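Local coordinates for protein muconate lactonizing enzyme (Corynebacterium glutamicum, PDB 3I4K) that belongs to the muconate lactonizing enzyme branch of the enolase superfamily and binds a magnesium ion in its barrel domain, at residues Y50-V55 / G307-A312; S13-V18 / H35-S40; A273-K278 / A302-G307. All blocks are in the same frame, centred on the assembly; numbering follows the deposited sequence.

Contact 1. Residues Y50-V55 / G307-A312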
ATOM      1  N   TYR A  50       6.588   5.814  20.563  1.00 52.32           N
ATOM      2  CA  TYR A  50       5.590   6.864  20.752  1.00 53.10           C
ATOM      3  C   TYR A  50       4.742   7.195  19.529  1.00 52.19           C
ATOM      4  O   TYR A  50       5.224   7.181  18.393  1.00 50.48           O
ATOM      5  CB  TYR A  50       6.275   8.138  21.242  1.00 55.93           C
ATOM      6  CG  TYR A  50       6.916   7.990  22.598  1.00 60.35           C
ATOM      7  CD1 TYR A  50       6.138   7.943  23.755  1.00 61.73           C
ATOM      8  CD2 TYR A  50       8.298   7.862  22.726  1.00 61.91           C
ATOM      9  CE1 TYR A  50       6.719   7.771  25.003  1.00 63.24           C
ATOM     10  CE2 TYR A  50       8.891   7.688  23.971  1.00 63.76           C
ATOM     11  CZ  TYR A  50       8.096   7.645  25.107  1.00 64.31           C
ATOM     12  OH  TYR A  50       8.674   7.482  26.347  1.00 66.06           O
ATOM     13  N   GLY A  51       3.472   7.503  19.788  1.00 51.29           N
ATOM     14  CA  GLY A  51       2.534   7.858  18.736  1.00 50.18           C
ATOM     15  C   GLY A  51       1.582   8.918  19.256  1.00 49.60           C
ATOM     16  O   GLY A  51       1.363   9.005  20.465  1.00 49.22           O
ATOM     17  N   GLU A  52       1.010   9.718  18.357  1.00 47.45           N
ATOM     18  CA  GLU A  52       0.091  10.784  18.752  1.00 45.48           C
ATOM     19  C   GLU A  52      -1.381  10.621  18.371  1.00 45.67           C
ATOM     20  O   GLU A  52      -1.711  10.310  17.228  1.00 47.15           O
ATOM     21  CB  GLU A  52       0.576  12.127  18.195  1.00 43.33           C
ATOM     22  CG  GLU A  52       1.763  12.746  18.934  1.00 45.27           C
ATOM     23  CD  GLU A  52       2.113  14.126  18.416  1.00 44.85           C
ATOM     24  OE1 GLU A  52       1.250  14.757  17.774  1.00 48.94           O
ATOM     25  OE2 GLU A  52       3.241  14.595  18.657  1.00 46.53           O
ATOM     26  N   GLY A  53      -2.259  10.836  19.348  1.00 44.48           N
ATOM     27  CA  GLY A  53      -3.692  10.802  19.105  1.00 42.66           C
ATOM     28  C   GLY A  53      -4.011  12.287  19.055  1.00 41.97           C
ATOM     29  O   GLY A  53      -4.174  12.925  20.097  1.00 41.42           O
ATOM     30  N   VAL A  54      -4.104  12.848  17.851  1.00 39.58           N
ATOM     31  CA  VAL A  54      -4.318  14.283  17.716  1.00 38.27           C
ATOM     32  C   VAL A  54      -5.164  14.741  16.521  1.00 38.95           C
ATOM     33  O   VAL A  54      -5.022  14.220  15.417  1.00 37.40           O
ATOM     34  CB  VAL A  54      -2.934  14.980  17.636  1.00 39.38           C
ATOM     35  CG1 VAL A  54      -2.126  14.385  16.481  1.00 38.12           C
ATOM     36  CG2 VAL A  54      -3.091  16.475  17.459  1.00 36.52           C
ATOM     37  N   VAL A  55      -6.037  15.717  16.769  1.00 37.99           N
ATOM     38  CA  VAL A  55      -6.903  16.312  15.750  1.00 37.80           C
ATOM     39  C   VAL A  55      -6.645  17.817  15.769  1.00 37.63           C
ATOM     40  O   VAL A  55      -6.103  18.342  16.734  1.00 37.10           O
ATOM     41  CB  VAL A  55      -8.403  16.071  16.032  1.00 36.82           C
ATOM     42  CG1 VAL A  55      -8.735  14.599  15.876  1.00 35.90           C
ATOM     43  CG2 VAL A  55      -8.763  16.565  17.437  1.00 36.74           C
ATOM     44  N   GLY A 307       2.113  17.248  16.922  1.00 41.59           N
ATOM     45  CA  GLY A 307       3.222  17.776  17.686  1.00 43.85           C
ATOM     46  C   GLY A 307       4.479  17.224  17.028  1.00 45.85           C
ATOM     47  O   GLY A 307       4.412  16.735  15.896  1.00 45.14           O
ATOM     48  N   PRO A 308       5.640  17.274  17.699  1.00 45.16           N
ATOM     49  CA  PRO A 308       6.881  16.757  17.109  1.00 44.86           C
ATOM     50  C   PRO A 308       6.844  15.268  16.774  1.00 43.17           C
ATOM     51  O   PRO A 308       7.343  14.856  15.732  1.00 45.06           O
ATOM     52  CB  PRO A 308       7.931  17.096  18.167  1.00 46.33           C
ATOM     53  CG  PRO A 308       7.136  17.063  19.451  1.00 47.84           C
ATOM     54  CD  PRO A 308       5.885  17.806  19.048  1.00 46.12           C
ATOM     55  N   ILE A 309       6.255  14.465  17.650  1.00 41.19           N
ATOM     56  CA  ILE A 309       6.169  13.030  17.418  1.00 41.83           C
ATOM     57  C   ILE A 309       5.301  12.725  16.193  1.00 44.06           C
ATOM     58  O   ILE A 309       5.722  12.011  15.283  1.00 41.84           O
ATOM     59  CB  ILE A 309       5.582  12.300  18.658  1.00 41.03           C
ATOM     60  CG1 ILE A 309       6.650  12.193  19.755  1.00 43.70           C
ATOM     61  CG2 ILE A 309       5.092  10.919  18.283  1.00 40.84           C
ATOM     62  CD1 ILE A 309       7.887  11.400  19.341  1.00 42.80           C
ATOM     63  N   GLY A 310       4.091  13.279  16.175  1.00 43.43           N
ATOM     64  CA  GLY A 310       3.191  13.036  15.065  1.00 43.70           C
ATOM     65  C   GLY A 310       3.739  13.519  13.740  1.00 42.69           C
ATOM     66  O   GLY A 310       3.582  12.852  12.712  1.00 44.18           O
ATOM     67  N   THR A 311       4.379  14.683  13.767  1.00 40.68           N
ATOM     68  CA  THR A 311       4.958  15.276  12.573  1.00 40.72           C
ATOM     69  C   THR A 311       6.112  14.422  12.051  1.00 42.07           C
ATOM     70  O   THR A 311       6.314  14.306  10.845  1.00 39.94           O
ATOM     71  CB  THR A 311       5.465  16.692  12.876  1.00 41.74           C
ATOM     72  OG1 THR A 311       4.357  17.521  13.267  1.00 42.61           O
ATOM     73  CG2 THR A 311       6.156  17.290  11.661  1.00 40.50           C
ATOM     74  N   ALA A 312       6.865  13.827  12.972  1.00 42.46           N
ATOM     75  CA  ALA A 312       7.996  12.984  12.612  1.00 43.14           C
ATOM     76  C   ALA A 312       7.498  11.680  11.987  1.00 43.34           C
ATOM     77  O   ALA A 312       8.132  11.119  11.094  1.00 42.37           O
ATOM     78  CB  ALA A 312       8.838  12.686  13.849  1.00 43.59           C
TER
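The carboxylate of Glu52 sits on the first turn of helix 308-320 and is gripped there by two backbone amides. Gly307 N, at the N-cap position, gives a bond of 2.8 Å to Glu52 OE1 on its syn lone pair. Gly310 N reaches Glu52 OE2 at 2.9 Å, almost straight at 166° but from above the carboxylate plane, and Tyr340 OH is a further hydrogen-bond partner of OE2. Glu52 gets there on a chain extended beyond CG, its CG anti to the carbonyl carbon (chi1 -76°). A negative group at the N-terminal end of this helix would probably be stabilised by the helix dipole.

This is the tight part. The missing side chain of Gly310 leaves room for this close approach: Glu52 CB lies 4.2 Å from Gly310 CA, and the two CA atoms are 5.3 Å apart. Ile309 adds the apolar share, with CG2 3.9 Å from Glu52 CG and 3.7 Å from Tyr50 O.

Toward Tyr50 the packing thins out. There Ile309 CD1 touches Tyr50 CB at 4.1 Å, while the phenol ring leads off from the helix, and Tyr50 as a whole, which also packs on Ser40 and Val364, is partly exposed. At 101° the strand runs nearly square to the helix, which places an edge strand of the N-terminal sheet over a helix start in the barrel domain, the kind of interdomain seam found in the two-domain enolase superfamily fold.

Contact 2. Residues S13-V18 / H35-S40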
ATOM      1  N   SER A  13      -1.182   6.174  27.720  1.00 58.34           N
ATOM      2  CA  SER A  13      -1.651   7.321  26.949  1.00 58.22           C
ATOM      3  C   SER A  13      -1.704   8.561  27.833  1.00 57.92           C
ATOM      4  O   SER A  13      -2.337   8.554  28.891  1.00 58.33           O
ATOM      5  CB  SER A  13      -3.042   7.045  26.362  1.00 57.32           C
ATOM      6  OG  SER A  13      -4.008   6.835  27.379  1.00 56.04           O
ATOM      7  N   ARG A  14      -1.036   9.621  27.396  1.00 57.07           N
ATOM      8  CA  ARG A  14      -1.005  10.864  28.152  1.00 57.87           C
ATOM      9  C   ARG A  14      -1.575  12.017  27.340  1.00 56.94           C
ATOM     10  O   ARG A  14      -1.209  12.210  26.179  1.00 56.04           O
ATOM     11  CB  ARG A  14       0.433  11.222  28.548  1.00 60.74           C
ATOM     12  CG  ARG A  14       1.126  10.229  29.465  1.00 63.29           C
ATOM     13  CD  ARG A  14       2.559  10.672  29.757  1.00 65.35           C
ATOM     14  NE  ARG A  14       3.200   9.813  30.750  1.00 69.85           N
ATOM     15  CZ  ARG A  14       3.503   8.532  30.558  1.00 71.19           C
ATOM     16  NH1 ARG A  14       3.231   7.943  29.400  1.00 71.34           N
ATOM     17  NH2 ARG A  14       4.072   7.832  31.530  1.00 72.72           N
ATOM     18  N   ILE A  15      -2.467  12.787  27.956  1.00 54.96           N
ATOM     19  CA  ILE A  15      -3.044  13.938  27.282  1.00 53.82           C
ATOM     20  C   ILE A  15      -2.119  15.120  27.531  1.00 53.72           C
ATOM     21  O   ILE A  15      -1.834  15.462  28.680  1.00 55.67           O
ATOM     22  CB  ILE A  15      -4.443  14.278  27.829  1.00 53.63           C
ATOM     23  CG1 ILE A  15      -5.408  13.126  27.542  1.00 53.01           C
ATOM     24  CG2 ILE A  15      -4.933  15.580  27.214  1.00 50.65           C
ATOM     25  CD1 ILE A  15      -6.826  13.377  28.018  1.00 52.07           C
ATOM     26  N   LEU A  16      -1.638  15.736  26.459  1.00 52.10           N
ATOM     27  CA  LEU A  16      -0.747  16.876  26.583  1.00 51.55           C
ATOM     28  C   LEU A  16      -1.369  18.139  26.012  1.00 52.44           C
ATOM     29  O   LEU A  16      -1.885  18.138  24.889  1.00 51.73           O
ATOM     30  CB  LEU A  16       0.574  16.605  25.859  1.00 50.18           C
ATOM     31  CG  LEU A  16       1.310  15.309  26.193  1.00 49.07           C
ATOM     32  CD1 LEU A  16       2.679  15.365  25.548  1.00 49.89           C
ATOM     33  CD2 LEU A  16       1.430  15.126  27.701  1.00 47.99           C
ATOM     34  N   ASP A  17      -1.325  19.214  26.792  1.00 51.62           N
ATOM     35  CA  ASP A  17      -1.856  20.495  26.358  1.00 52.70           C
ATOM     36  C   ASP A  17      -0.680  21.453  26.213  1.00 54.03           C
ATOM     37  O   ASP A  17      -0.131  21.934  27.201  1.00 54.12           O
ATOM     38  CB  ASP A  17      -2.868  21.041  27.370  1.00 52.86           C
ATOM     39  CG  ASP A  17      -4.071  20.127  27.547  1.00 53.98           C
ATOM     40  OD1 ASP A  17      -4.704  19.766  26.531  1.00 55.55           O
ATOM     41  OD2 ASP A  17      -4.389  19.771  28.701  1.00 54.54           O
ATOM     42  N   VAL A  18      -0.284  21.707  24.973  1.00 54.85           N
ATOM     43  CA  VAL A  18       0.828  22.599  24.695  1.00 55.93           C
ATOM     44  C   VAL A  18       0.306  23.879  24.060  1.00 56.62           C
ATOM     45  O   VAL A  18      -0.461  23.843  23.104  1.00 56.19           O
ATOM     46  CB  VAL A  18       1.851  21.928  23.749  1.00 55.83           C
ATOM     47  CG1 VAL A  18       1.152  21.454  22.488  1.00 59.78           C
ATOM     48  CG2 VAL A  18       2.963  22.900  23.403  1.00 56.54           C
ATOM     49  N   HIS A  35      -3.987  19.925  21.726  1.00 48.39           N
ATOM     50  CA  HIS A  35      -4.199  18.819  22.644  1.00 48.07           C
ATOM     51  C   HIS A  35      -3.674  17.583  21.944  1.00 49.13           C
ATOM     52  O   HIS A  35      -4.085  17.255  20.829  1.00 50.00           O
ATOM     53  CB  HIS A  35      -5.689  18.673  22.950  1.00 47.33           C
ATOM     54  CG  HIS A  35      -6.367  19.978  23.225  1.00 48.39           C
ATOM     55  ND1 HIS A  35      -5.989  20.809  24.257  1.00 48.07           N
ATOM     56  CD2 HIS A  35      -7.360  20.624  22.568  1.00 46.71           C
ATOM     57  CE1 HIS A  35      -6.718  21.911  24.222  1.00 48.26           C
ATOM     58  NE2 HIS A  35      -7.556  21.823  23.206  1.00 48.34           N
ATOM     59  N   ILE A  36      -2.759  16.894  22.608  1.00 48.92           N
ATOM     60  CA  ILE A  36      -2.145  15.723  22.030  1.00 47.30           C
ATOM     61  C   ILE A  36      -2.228  14.515  22.944  1.00 48.35           C
ATOM     62  O   ILE A  36      -1.897  14.596  24.127  1.00 49.31           O
ATOM     63  CB  ILE A  36      -0.669  16.029  21.722  1.00 47.47           C
ATOM     64  CG1 ILE A  36      -0.595  17.277  20.839  1.00 47.69           C
ATOM     65  CG2 ILE A  36       0.002  14.830  21.071  1.00 44.94           C
ATOM     66  CD1 ILE A  36       0.799  17.803  20.606  1.00 48.17           C
ATOM     67  N   LEU A  37      -2.697  13.398  22.404  1.00 47.60           N
ATOM     68  CA  LEU A  37      -2.752  12.176  23.186  1.00 47.67           C
ATOM     69  C   LEU A  37      -1.465  11.436  22.864  1.00 49.36           C
ATOM     70  O   LEU A  37      -1.387  10.735  21.854  1.00 49.77           O
ATOM     71  CB  LEU A  37      -3.931  11.293  22.790  1.00 44.56           C
ATOM     72  CG  LEU A  37      -3.931   9.999  23.614  1.00 44.66           C
ATOM     73  CD1 LEU A  37      -4.342  10.331  25.050  1.00 43.09           C
ATOM     74  CD2 LEU A  37      -4.872   8.964  23.011  1.00 41.52           C
ATOM     75  N   LEU A  38      -0.450  11.606  23.709  1.00 50.22           N
ATOM     76  CA  LEU A  38       0.825  10.934  23.493  1.00 49.59           C
ATOM     77  C   LEU A  38       0.681   9.497  23.965  1.00 49.44           C
ATOM     78  O   LEU A  38       0.535   9.237  25.156  1.00 51.57           O
ATOM     79  CB  LEU A  38       1.938  11.642  24.270  1.00 51.42           C
ATOM     80  CG  LEU A  38       3.372  11.141  24.071  1.00 52.73           C
ATOM     81  CD1 LEU A  38       3.833  11.388  22.637  1.00 52.57           C
ATOM     82  CD2 LEU A  38       4.287  11.877  25.042  1.00 53.66           C
ATOM     83  N   VAL A  39       0.698   8.564  23.025  1.00 47.89           N
ATOM     84  CA  VAL A  39       0.556   7.152  23.349  1.00 47.88           C
ATOM     85  C   VAL A  39       1.920   6.480  23.257  1.00 46.68           C
ATOM     86  O   VAL A  39       2.704   6.773  22.358  1.00 46.09           O
ATOM     87  CB  VAL A  39      -0.434   6.456  22.372  1.00 47.99           C
ATOM     88  CG1 VAL A  39      -0.608   4.997  22.751  1.00 49.38           C
ATOM     89  CG2 VAL A  39      -1.781   7.167  22.403  1.00 49.54           C
ATOM     90  N   SER A  40       2.208   5.586  24.193  1.00 46.24           N
ATOM     91  CA  SER A  40       3.488   4.895  24.189  1.00 46.06           C
ATOM     92  C   SER A  40       3.318   3.394  24.300  1.00 47.15           C
ATOM     93  O   SER A  40       2.464   2.904  25.044  1.00 47.39           O
ATOM     94  CB  SER A  40       4.368   5.383  25.345  1.00 46.23           C
ATOM     95  OG  SER A  40       3.758   5.116  26.594  1.00 47.10           O
TER
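Ser13-Val18 and His35-Ser40 pair as the two arms of an antiparallel beta hairpin, part of the three-stranded sheet in the N-terminal domain of this enolase superfamily member. Four backbone bonds hold the arms together, two in each of the hydrogen-bonded pairs Arg14-Leu38 and Leu16-Ile36. Arg14 N meets Leu38 O at 2.8 Å, and Leu16 N meets Ile36 O at 2.6 Å. Between them, the non-hydrogen-bonded pair Ile15-Leu37 brings in CA-H...O contacts, such as Ile15 CA to Ile36 O at 3.4 Å.

Apolar contacts divide over the two faces. On the face of Leu16, Ile36 and Leu38, methyl Leu16 CD1 lies across Leu38 CD2 at 3.9 Å, and Val18 CG1 meets Ile36 CD1 at 4.1 Å; Val369 of helix 366-372 packs on Leu38 here. On the other face Leu37, with CG swung anti to its backbone N (chi1 179°), brings CD1 over between Ser13 CB, at 3.8 Å, and Ile15 CG1. Helix 66-81 covers this side through Val66 and Lys70.

The polar side-chain contact joins Asp17 and His35, also on the Ile15 face. Arg374 makes a salt bridge to the same Asp17 OD1. The carboxylate and imidazole planes stand nearly square, 84° apart, and His35 ND1 donates to Asp17 OD1 over 2.8 Å, arriving on the anti side and 30° out of the carboxylate plane.

Contact 3. Residues A273-K278 / A302-G307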
ATOM      1  N   ALA A 273      -5.446  15.281   0.761  1.00 30.87           N
ATOM      2  CA  ALA A 273      -4.675  15.670   1.943  1.00 30.30           C
ATOM      3  C   ALA A 273      -4.457  14.406   2.762  1.00 31.23           C
ATOM      4  O   ALA A 273      -5.339  13.977   3.499  1.00 33.19           O
ATOM      5  CB  ALA A 273      -5.451  16.712   2.760  1.00 27.93           C
ATOM      6  N   LEU A 274      -3.284  13.801   2.608  1.00 32.71           N
ATOM      7  CA  LEU A 274      -2.955  12.572   3.315  1.00 31.91           C
ATOM      8  C   LEU A 274      -2.296  12.865   4.657  1.00 31.92           C
ATOM      9  O   LEU A 274      -1.274  13.539   4.728  1.00 34.65           O
ATOM     10  CB  LEU A 274      -2.069  11.709   2.404  1.00 30.23           C
ATOM     11  CG  LEU A 274      -1.095  10.589   2.778  1.00 33.94           C
ATOM     12  CD1 LEU A 274      -1.365   9.982   4.140  1.00 33.45           C
ATOM     13  CD2 LEU A 274      -1.180   9.545   1.668  1.00 26.76           C
ATOM     14  N   LYS A 275      -2.913  12.366   5.723  1.00 31.80           N
ATOM     15  CA  LYS A 275      -2.420  12.568   7.080  1.00 31.88           C
ATOM     16  C   LYS A 275      -2.378  11.209   7.768  1.00 32.53           C
ATOM     17  O   LYS A 275      -3.399  10.514   7.854  1.00 32.68           O
ATOM     18  CB  LYS A 275      -3.366  13.491   7.854  1.00 31.30           C
ATOM     19  CG  LYS A 275      -3.724  14.780   7.142  1.00 28.24           C
ATOM     20  CD  LYS A 275      -4.673  15.630   7.994  1.00 29.71           C
ATOM     21  CE  LYS A 275      -5.059  16.922   7.275  1.00 28.53           C
ATOM     22  NZ  LYS A 275      -6.123  17.675   7.980  1.00 27.95           N
ATOM     23  N   THR A 276      -1.204  10.832   8.262  1.00 32.59           N
ATOM     24  CA  THR A 276      -1.043   9.548   8.928  1.00 33.05           C
ATOM     25  C   THR A 276      -1.971   9.402  10.127  1.00 32.67           C
ATOM     26  O   THR A 276      -2.394   8.298  10.467  1.00 32.39           O
ATOM     27  CB  THR A 276       0.429   9.343   9.355  1.00 35.65           C
ATOM     28  OG1 THR A 276       0.862  10.457  10.158  1.00 36.22           O
ATOM     29  CG2 THR A 276       1.318   9.252   8.118  1.00 33.92           C
ATOM     30  N   THR A 277      -2.311  10.522  10.751  1.00 34.20           N
ATOM     31  CA  THR A 277      -3.201  10.495  11.904  1.00 34.13           C
ATOM     32  C   THR A 277      -4.657  10.231  11.509  1.00 35.60           C
ATOM     33  O   THR A 277      -5.307   9.326  12.049  1.00 34.99           O
ATOM     34  CB  THR A 277      -3.112  11.818  12.706  1.00 34.90           C
ATOM     35  OG1 THR A 277      -3.134  12.937  11.809  1.00 37.38           O
ATOM     36  CG2 THR A 277      -1.815  11.855  13.520  1.00 32.57           C
ATOM     37  N   LYS A 278      -5.155  11.012  10.556  1.00 32.96           N
ATOM     38  CA  LYS A 278      -6.526  10.883  10.083  1.00 32.79           C
ATOM     39  C   LYS A 278      -6.823   9.539   9.413  1.00 33.54           C
ATOM     40  O   LYS A 278      -7.947   9.055   9.482  1.00 30.82           O
ATOM     41  CB  LYS A 278      -6.847  12.015   9.107  1.00 33.27           C
ATOM     42  CG  LYS A 278      -8.221  11.909   8.425  1.00 32.95           C
ATOM     43  CD  LYS A 278      -8.400  12.994   7.347  1.00 30.72           C
ATOM     44  CE  LYS A 278      -7.288  12.938   6.293  1.00 30.95           C
ATOM     45  NZ  LYS A 278      -7.533  13.878   5.150  1.00 28.74           N
ATOM     46  N   ALA A 302      -0.234  16.279   4.305  1.00 36.68           N
ATOM     47  CA  ALA A 302      -1.057  17.111   5.180  1.00 37.36           C
ATOM     48  C   ALA A 302      -0.856  16.875   6.678  1.00 37.35           C
ATOM     49  O   ALA A 302      -0.378  15.821   7.112  1.00 37.18           O
ATOM     50  CB  ALA A 302      -2.549  16.941   4.813  1.00 35.04           C
ATOM     51  N   THR A 303      -1.266  17.863   7.463  1.00 37.78           N
ATOM     52  CA  THR A 303      -1.113  17.803   8.910  1.00 38.89           C
ATOM     53  C   THR A 303      -2.405  18.032   9.667  1.00 39.10           C
ATOM     54  O   THR A 303      -3.288  18.768   9.219  1.00 38.60           O
ATOM     55  CB  THR A 303      -0.085  18.852   9.397  1.00 37.17           C
ATOM     56  OG1 THR A 303       0.146  18.680  10.796  1.00 39.02           O
ATOM     57  CG2 THR A 303      -0.587  20.265   9.144  1.00 35.33           C
ATOM     58  N   SER A 304      -2.509  17.367  10.812  1.00 39.84           N
ATOM     59  CA  SER A 304      -3.653  17.511  11.693  1.00 41.13           C
ATOM     60  C   SER A 304      -3.118  18.367  12.839  1.00 41.84           C
ATOM     61  O   SER A 304      -3.657  18.350  13.951  1.00 41.22           O
ATOM     62  CB  SER A 304      -4.087  16.148  12.228  1.00 41.22           C
ATOM     63  OG  SER A 304      -4.680  15.372  11.207  1.00 43.80           O
ATOM     64  N   LEU A 305      -2.055  19.117  12.535  1.00 39.60           N
ATOM     65  CA  LEU A 305      -1.364  19.960  13.504  1.00 41.23           C
ATOM     66  C   LEU A 305      -0.762  19.060  14.573  1.00 41.09           C
ATOM     67  O   LEU A 305      -0.977  19.259  15.774  1.00 39.85           O
ATOM     68  CB  LEU A 305      -2.314  20.979  14.140  1.00 40.32           C
ATOM     69  CG  LEU A 305      -2.416  22.367  13.496  1.00 42.18           C
ATOM     70  CD1 LEU A 305      -1.706  22.429  12.143  1.00 42.21           C
ATOM     71  CD2 LEU A 305      -3.891  22.712  13.358  1.00 42.89           C
ATOM     72  N   GLU A 306      -0.018  18.055  14.118  1.00 41.59           N
ATOM     73  CA  GLU A 306       0.638  17.115  15.021  1.00 41.63           C
ATOM     74  C   GLU A 306       1.770  17.801  15.764  1.00 41.06           C
ATOM     75  O   GLU A 306       2.317  18.807  15.295  1.00 39.02           O
ATOM     76  CB  GLU A 306       1.252  15.932  14.255  1.00 41.35           C
ATOM     77  CG  GLU A 306       0.270  15.020  13.525  1.00 41.96           C
ATOM     78  CD  GLU A 306      -0.155  15.561  12.173  1.00 40.39           C
ATOM     79  OE1 GLU A 306       0.365  16.617  11.755  1.00 40.94           O
ATOM     80  OE2 GLU A 306      -1.006  14.920  11.528  1.00 41.71           O
ATOM     81  N   GLY A 307       2.113  17.248  16.922  1.00 41.59           N
ATOM     82  CA  GLY A 307       3.222  17.776  17.686  1.00 43.85           C
ATOM     83  C   GLY A 307       4.479  17.224  17.028  1.00 45.85           C
ATOM     84  O   GLY A 307       4.412  16.735  15.896  1.00 45.14           O
TER
HETATM   85  O   HOH W   1       0.932  13.579   6.194  1.00 33.82           O
HETATM   86  O   HOH W   2      -6.802  16.740  10.317  1.00 34.86           O
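At the C-terminal ends of two neighbouring strands of the enolase superfamily barrel, 271-274 and 298-301, the chain breaks into loops beside the metal site, and Lys275 lies against Ala302 there. The Lys275 chain is extended beyond CG and passes over the Ala302 methyl, with CG 3.4 Å from Ala302 CB, a tight carbon pair. Ala273 CB touches the same methyl at 3.6 Å. Farther out, Lys275 CD runs by Ser304 OG and Lys275 CE by Thr303 O. Lys275 NZ hydrogen-bonds to Asp251, one of the magnesium ligands with Asp200 and Glu226; the lysine side chain comes within about 4 Å of the magnesium ion and about 3 Å of a bound acetic acid. A water bridges Lys275 NZ and Ser304 OG.

The strand pairing fades out here. Ala302 N still bonds to Leu274 O, but weakly, at 129°, and a second water lies between Leu274 O and Ala302 O.

Lys278 turns back on its own segment: NZ donates to Ala273 O at 2.7 Å and also forms a salt bridge to Asp251, so two lysines of this segment converge on one metal ligand.

Beyond the lysines, Thr277, Ser304 and Glu306 form a buried polar cluster. Thr277 OG1 lies 2.9 Å from Ser304 OG, and Tyr105 of helix 104-121 packs against both residues. Bent at chi2 (82°), the Glu306 chain curls its carboxylate back so that two donors share one oxygen: Ser304 N approaches Glu306 OE2 from above the carboxylate plane at 3.0 Å, while Thr277 OG1 donates to the anti lone pair of the same OE2 at 2.9 Å.

Overall arrangement
From the N terminus, contact 2 closes first, a short hairpin loop between strands 8-25 and 30-43. The chain turns directly into strand 48-53, which pairs with 30-43 (Gly53 with Leu37, Gly51 with Val39) and opens contact 1. That contact closes about 250 residues later, after most of the barrel domain. Contact 3 is nested within its loop: it joins two successive barrel strand ends and finishes at Gly307, the residue it shares with contact 1. Contact 2 pairs two of the three strands of the N-terminal sheet, contact 1 fastens that sheet to the barrel, and contact 3 joins two loops beside the magnesium site. Ile36 CD1 even touches Gly307 CA directly.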